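Local structure of possible periplasmic protein (Campylobacter jejuni, 3RGC) at residues Val217-Glu220 and Val221-Tyr225; Leu57-Ala60 and Ile61-Leu65. The protein is a SurA-like periplasmic chaperone that probably has peptidyl-prolyl cis-trans isomerase activity. One frame throughout, in Å; residues are numbered along the deposited sequence.

Contact 1: Val217-Glu220 and Val221-Tyr225; sequences VKNE and VLNAY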
ATOM      1  N   VAL B 217      14.275   8.933  -3.844  1.00 80.01           N
ATOM      2  CA  VAL B 217      14.498   7.855  -2.900  1.00 73.48           C
ATOM      3  C   VAL B 217      14.949   8.466  -1.567  1.00 74.64           C
ATOM      4  O   VAL B 217      15.337   7.769  -0.630  1.00 67.23           O
ATOM      5  CB  VAL B 217      15.549   6.878  -3.460  1.00 73.52           C
ATOM      6  CG1 VAL B 217      16.941   7.482  -3.355  1.00 68.04           C
ATOM      7  CG2 VAL B 217      15.467   5.529  -2.762  1.00 78.89           C
ATOM      8  N   LYS B 218      14.856   9.789  -1.504  1.00 72.81           N
ATOM      9  CA  LYS B 218      15.297  10.580  -0.367  1.00 71.83           C
ATOM     10  C   LYS B 218      14.785  10.011   0.950  1.00 77.42           C
ATOM     11  O   LYS B 218      15.506   9.955   1.953  1.00 78.05           O
ATOM     12  CB  LYS B 218      14.791  12.012  -0.544  1.00 79.44           C
ATOM     13  CG  LYS B 218      15.621  13.085   0.129  1.00 88.29           C
ATOM     14  CD  LYS B 218      15.334  14.438  -0.508  1.00 96.32           C
ATOM     15  CE  LYS B 218      16.165  15.545   0.114  1.00 98.56           C
ATOM     16  NZ  LYS B 218      15.932  16.840  -0.581  1.00 99.44           N
ATOM     17  N   ASN B 219      13.535   9.580   0.943  1.00 72.91           N
ATOM     18  CA  ASN B 219      12.896   9.155   2.169  1.00 71.31           C
ATOM     19  C   ASN B 219      13.347   7.774   2.618  1.00 59.29           C
ATOM     20  O   ASN B 219      13.333   7.456   3.804  1.00 61.23           O
ATOM     21  CB  ASN B 219      11.380   9.187   2.001  1.00 79.54           C
ATOM     22  CG  ASN B 219      10.662   9.308   3.316  1.00 84.44           C
ATOM     23  OD1 ASN B 219      11.095  10.045   4.200  1.00 85.82           O
ATOM     24  ND2 ASN B 219       9.569   8.570   3.466  1.00 90.92           N
ATOM     25  N   GLU B 220      13.739   6.946   1.663  1.00 55.84           N
ATOM     26  CA  GLU B 220      14.132   5.577   1.964  1.00 64.91           C
ATOM     27  C   GLU B 220      15.559   5.532   2.504  1.00 67.42           C
ATOM     28  O   GLU B 220      15.861   4.790   3.445  1.00 68.33           O
ATOM     29  CB  GLU B 220      14.003   4.701   0.711  1.00 75.35           C
ATOM     30  CG  GLU B 220      12.559   4.460   0.246  1.00 86.62           C
ATOM     31  CD  GLU B 220      11.845   5.726  -0.222  1.00 92.25           C
ATOM     32  OE1 GLU B 220      12.509   6.632  -0.767  1.00 94.40           O
ATOM     33  OE2 GLU B 220      10.611   5.815  -0.046  1.00 97.45           O
ATOM     34  N   VAL B 221      16.434   6.331   1.898  1.00 64.03           N
ATOM     35  CA  VAL B 221      17.826   6.406   2.320  1.00 56.40           C
ATOM     36  C   VAL B 221      17.915   6.905   3.752  1.00 50.98           C
ATOM     37  O   VAL B 221      18.712   6.394   4.547  1.00 56.57           O
ATOM     38  CB  VAL B 221      18.676   7.313   1.396  1.00 49.51           C
ATOM     39  CG1 VAL B 221      18.469   6.931  -0.062  1.00 41.45           C
ATOM     40  CG2 VAL B 221      18.332   8.763   1.615  1.00 54.16           C
ATOM     41  N   LEU B 222      17.082   7.883   4.094  1.00 45.40           N
ATOM     42  CA  LEU B 222      17.149   8.447   5.434  1.00 45.01           C
ATOM     43  C   LEU B 222      16.801   7.386   6.472  1.00 48.78           C
ATOM     44  O   LEU B 222      17.493   7.256   7.473  1.00 51.13           O
ATOM     45  CB  LEU B 222      16.270   9.680   5.577  1.00 44.18           C
ATOM     46  CG  LEU B 222      16.448  10.416   6.903  1.00 53.61           C
ATOM     47  CD1 LEU B 222      17.921  10.715   7.148  1.00 61.22           C
ATOM     48  CD2 LEU B 222      15.626  11.696   6.934  1.00 52.67           C
ATOM     49  N   ASN B 223      15.756   6.600   6.227  1.00 46.08           N
ATOM     50  CA  ASN B 223      15.408   5.547   7.175  1.00 45.22           C
ATOM     51  C   ASN B 223      16.511   4.484   7.296  1.00 38.33           C
ATOM     52  O   ASN B 223      16.855   4.050   8.395  1.00 44.74           O
ATOM     53  CB  ASN B 223      14.067   4.907   6.808  1.00 51.13           C
ATOM     54  CG  ASN B 223      12.926   5.914   6.794  1.00 63.09           C
ATOM     55  OD1 ASN B 223      12.942   6.898   7.530  1.00 65.22           O
ATOM     56  ND2 ASN B 223      11.934   5.674   5.947  1.00 69.86           N
ATOM     57  N   ALA B 224      17.074   4.091   6.162  1.00 36.05           N
ATOM     58  CA  ALA B 224      18.143   3.096   6.125  1.00 42.15           C
ATOM     59  C   ALA B 224      19.432   3.626   6.761  1.00 55.70           C
ATOM     60  O   ALA B 224      20.142   2.902   7.474  1.00 54.71           O
ATOM     61  CB  ALA B 224      18.403   2.664   4.695  1.00 37.17           C
ATOM     62  N   TYR B 225      19.736   4.892   6.495  1.00 52.38           N
ATOM     63  CA  TYR B 225      20.916   5.519   7.076  1.00 45.90           C
ATOM     64  C   TYR B 225      20.787   5.514   8.583  1.00 39.26           C
ATOM     65  O   TYR B 225      21.703   5.134   9.304  1.00 46.83           O
ATOM     66  CB  TYR B 225      21.042   6.945   6.561  1.00 45.39           C
ATOM     67  CG  TYR B 225      22.232   7.691   7.085  1.00 40.27           C
ATOM     68  CD1 TYR B 225      23.464   7.060   7.225  1.00 44.31           C
ATOM     69  CD2 TYR B 225      22.136   9.045   7.407  1.00 42.41           C
ATOM     70  CE1 TYR B 225      24.573   7.755   7.696  1.00 54.14           C
ATOM     71  CE2 TYR B 225      23.233   9.749   7.873  1.00 50.17           C
ATOM     72  CZ  TYR B 225      24.454   9.100   8.013  1.00 54.40           C
ATOM     73  OH  TYR B 225      25.550   9.793   8.477  1.00 44.76           O
TER
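The flat carboxamide of N223 turns one face toward the carbonyl oxygen of N219, one turn back in the first turns of helix 218-244. N219 O stands above the amide plane on the nitrogen side, 3.1 Å from N223 ND2. With N219 O over the face, the N-H direction is unfavourable and the approach is not a hydrogen bond. The ring of Y225 leads away from the contact to meet the ring of F122, and Y225 OH is hydrogen-bonded to D113 OD2. V217 is the N-cap residue, and its carbonyl oxygen begins the helical bonding with two donors. E220 N reaches V217 O at 2.9 Å and V221 N reaches it at 3.1 Å; the latter bond is almost straight, with an N-H...O angle of 170°. One turn further, A224 N donates to E220 O at 3.1 Å, while the bond from L222 N to K218 O is weak.

The apolar side is carried by two valines whose side chains cross at about a right angle: V217 CG1 and V221 CG1 meet at 3.7 Å. F123 of helix 116-125 and F130 pack on both valines, and A119 and Y214 also touch V221, so this side of the helix start faces the neighbouring helix and loops. With CG1 anti to the carbonyl carbon (chi1 -50°), V221 CG2 falls between the backbone N and the carbonyl carbon, 3.1 Å from K218 O.

Contact 2: Leu57-Ala60 and Ile61-Leu65; sequences LDDA and INKML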
ATOM      1  N   LEU B  57       3.938  -6.448  30.694  1.00 35.11           N
ATOM      2  CA  LEU B  57       3.929  -7.712  29.966  1.00 38.73           C
ATOM      3  C   LEU B  57       2.539  -7.985  29.419  1.00 42.99           C
ATOM      4  O   LEU B  57       2.393  -8.321  28.244  1.00 40.53           O
ATOM      5  CB  LEU B  57       4.395  -8.876  30.841  1.00 38.80           C
ATOM      6  CG  LEU B  57       4.299 -10.273  30.211  1.00 36.85           C
ATOM      7  CD1 LEU B  57       5.294 -10.425  29.093  1.00 32.39           C
ATOM      8  CD2 LEU B  57       4.560 -11.334  31.237  1.00 32.25           C
ATOM      9  N   ASP B  58       1.524  -7.807  30.263  1.00 35.20           N
ATOM     10  CA  ASP B  58       0.140  -8.028  29.844  1.00 44.40           C
ATOM     11  C   ASP B  58      -0.275  -7.009  28.802  1.00 46.25           C
ATOM     12  O   ASP B  58      -0.972  -7.341  27.849  1.00 39.53           O
ATOM     13  CB  ASP B  58      -0.828  -7.953  31.032  1.00 54.00           C
ATOM     14  CG  ASP B  58      -0.668  -9.114  31.998  1.00 68.21           C
ATOM     15  OD1 ASP B  58      -0.105 -10.156  31.597  1.00 70.92           O
ATOM     16  OD2 ASP B  58      -1.110  -8.983  33.162  1.00 78.17           O
ATOM     17  N   ASP B  59       0.148  -5.762  28.983  1.00 36.33           N
ATOM     18  CA  ASP B  59      -0.206  -4.738  28.026  1.00 32.73           C
ATOM     19  C   ASP B  59       0.399  -5.073  26.669  1.00 36.82           C
ATOM     20  O   ASP B  59      -0.205  -4.826  25.634  1.00 47.24           O
ATOM     21  CB  ASP B  59       0.257  -3.355  28.471  1.00 35.96           C
ATOM     22  CG  ASP B  59      -0.105  -2.281  27.457  1.00 47.07           C
ATOM     23  OD1 ASP B  59      -1.282  -2.263  27.037  1.00 58.15           O
ATOM     24  OD2 ASP B  59       0.775  -1.475  27.062  1.00 44.77           O
ATOM     25  N   ALA B  60       1.601  -5.636  26.685  1.00 37.46           N
ATOM     26  CA  ALA B  60       2.286  -5.972  25.446  1.00 41.88           C
ATOM     27  C   ALA B  60       1.622  -7.170  24.776  1.00 44.46           C
ATOM     28  O   ALA B  60       1.533  -7.235  23.545  1.00 40.99           O
ATOM     29  CB  ALA B  60       3.745  -6.248  25.701  1.00 34.83           C
ATOM     30  N   ILE B  61       1.142  -8.112  25.585  1.00 42.95           N
ATOM     31  CA  ILE B  61       0.409  -9.244  25.032  1.00 38.85           C
ATOM     32  C   ILE B  61      -0.816  -8.771  24.244  1.00 42.28           C
ATOM     33  O   ILE B  61      -0.997  -9.153  23.084  1.00 38.32           O
ATOM     34  CB  ILE B  61      -0.039 -10.264  26.098  1.00 37.95           C
ATOM     35  CG1 ILE B  61       1.154 -10.802  26.904  1.00 49.77           C
ATOM     36  CG2 ILE B  61      -0.797 -11.411  25.433  1.00 37.47           C
ATOM     37  CD1 ILE B  61       2.134 -11.618  26.115  1.00 57.92           C
ATOM     38  N   ASN B  62      -1.655  -7.940  24.863  1.00 37.80           N
ATOM     39  CA  ASN B  62      -2.835  -7.418  24.163  1.00 43.71           C
ATOM     40  C   ASN B  62      -2.513  -6.715  22.831  1.00 40.92           C
ATOM     41  O   ASN B  62      -3.196  -6.904  21.835  1.00 50.33           O
ATOM     42  CB  ASN B  62      -3.637  -6.491  25.072  1.00 50.07           C
ATOM     43  CG  ASN B  62      -4.083  -7.171  26.354  1.00 55.61           C
ATOM     44  OD1 ASN B  62      -4.349  -8.372  26.375  1.00 52.46           O
ATOM     45  ND2 ASN B  62      -4.174  -6.400  27.433  1.00 60.34           N
ATOM     46  N   LYS B  63      -1.479  -5.889  22.824  1.00 34.99           N
ATOM     47  CA  LYS B  63      -1.069  -5.197  21.614  1.00 31.96           C
ATOM     48  C   LYS B  63      -0.654  -6.166  20.514  1.00 47.82           C
ATOM     49  O   LYS B  63      -0.888  -5.900  19.335  1.00 47.27           O
ATOM     50  CB  LYS B  63       0.092  -4.263  21.910  1.00 33.49           C
ATOM     51  CG  LYS B  63      -0.266  -2.993  22.657  1.00 42.11           C
ATOM     52  CD  LYS B  63       1.039  -2.221  22.902  1.00 61.01           C
ATOM     53  CE  LYS B  63       0.841  -0.886  23.595  1.00 65.62           C
ATOM     54  NZ  LYS B  63       2.162  -0.189  23.727  1.00 71.29           N
ATOM     55  N   MET B  64      -0.028  -7.280  20.893  1.00 52.18           N
ATOM     56  CA  MET B  64       0.322  -8.317  19.922  1.00 56.06           C
ATOM     57  C   MET B  64      -0.941  -9.014  19.391  1.00 51.80           C
ATOM     58  O   MET B  64      -1.055  -9.264  18.188  1.00 54.14           O
ATOM     59  CB  MET B  64       1.316  -9.315  20.528  1.00 57.35           C
ATOM     60  CG  MET B  64       1.700 -10.496  19.632  1.00 54.32           C
ATOM     61  SD  MET B  64       1.185 -12.083  20.330  1.00 70.67           S
ATOM     62  CE  MET B  64      -0.418 -12.250  19.579  1.00 28.39           C
ATOM     63  N   LEU B  65      -1.892  -9.299  20.284  1.00 43.36           N
ATOM     64  CA  LEU B  65      -3.215  -9.812  19.884  1.00 37.16           C
ATOM     65  C   LEU B  65      -3.897  -8.923  18.837  1.00 39.34           C
ATOM     66  O   LEU B  65      -4.295  -9.409  17.777  1.00 38.91           O
ATOM     67  CB  LEU B  65      -4.153  -9.978  21.091  1.00 38.91           C
ATOM     68  CG  LEU B  65      -3.743 -10.929  22.237  1.00 53.75           C
ATOM     69  CD1 LEU B  65      -4.851 -11.061  23.288  1.00 47.82           C
ATOM     70  CD2 LEU B  65      -3.309 -12.307  21.744  1.00 44.29           C
TER
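I61 lays its CG1 branch beside the L57 carbonyl oxygen one turn earlier, within the regular alpha-helix 54-67 of the SurA N-terminal region. Its amide donates to the same oxygen, I61 N to L57 O being 2.9 Å, and I61 CG1 lies 3.1 Å from L57 O. Both residues are buried: F93 of helix 86-107 touches L57 and I61 alike, and F89 adds to the cover of I61.

At N62 the backbone bond is the straightest of the four that join the two segments: N62 N reaches D58 O at 3.1 Å with an N-H...O angle of 172°. The side-chain amide of N62 turns a face to that oxygen, and although N62 ND2 is 3.4 Å from D58 O, the angle is too poor for a second bond. The D58 carboxylate points elsewhere, where its OD1 forms a salt bridge with R90.

K63 continues the i to i+4 pattern by donating its amide to D59 O. Its chain is extended beyond CG, and D59 holds CG anti to the backbone N (chi1 179°), which lets the carboxylate and the K63 chain approach on the exposed side. The salt bridge is long, K63 NZ to D59 OD2 being 3.8 Å; the nearer atom is K63 CE, 3.5 Å from D59 OD2.

Just ahead of L65, which packs on L72 and F75 of helix 72-81, M64 repeats the backbone bond, M64 N to A60 O at 3.1 Å.

In the fold
Along the chain contact 2 comes first, in helix 54-67, and contact 1 much later, at the start of helix 218-244. Their centres are 31 Å apart and their nearest atoms about 21 Å, so they do not touch and share no helix or sheet. Contact 2 belongs to the helical SurA N-terminal region, packing on helices 72-81 and 86-107. Contact 1 packs on helix 116-125 and follows strand 198-207 of a four-stranded antiparallel sheet, in a region related to the FKBP clan. Helix 218-244 then leads to strand 247-249, whose pairing with strand 3-7 joins the chain's two ends, with that sheet inserted between the two contacts in sequence, an arrangement consistent with SurA-like chaperones.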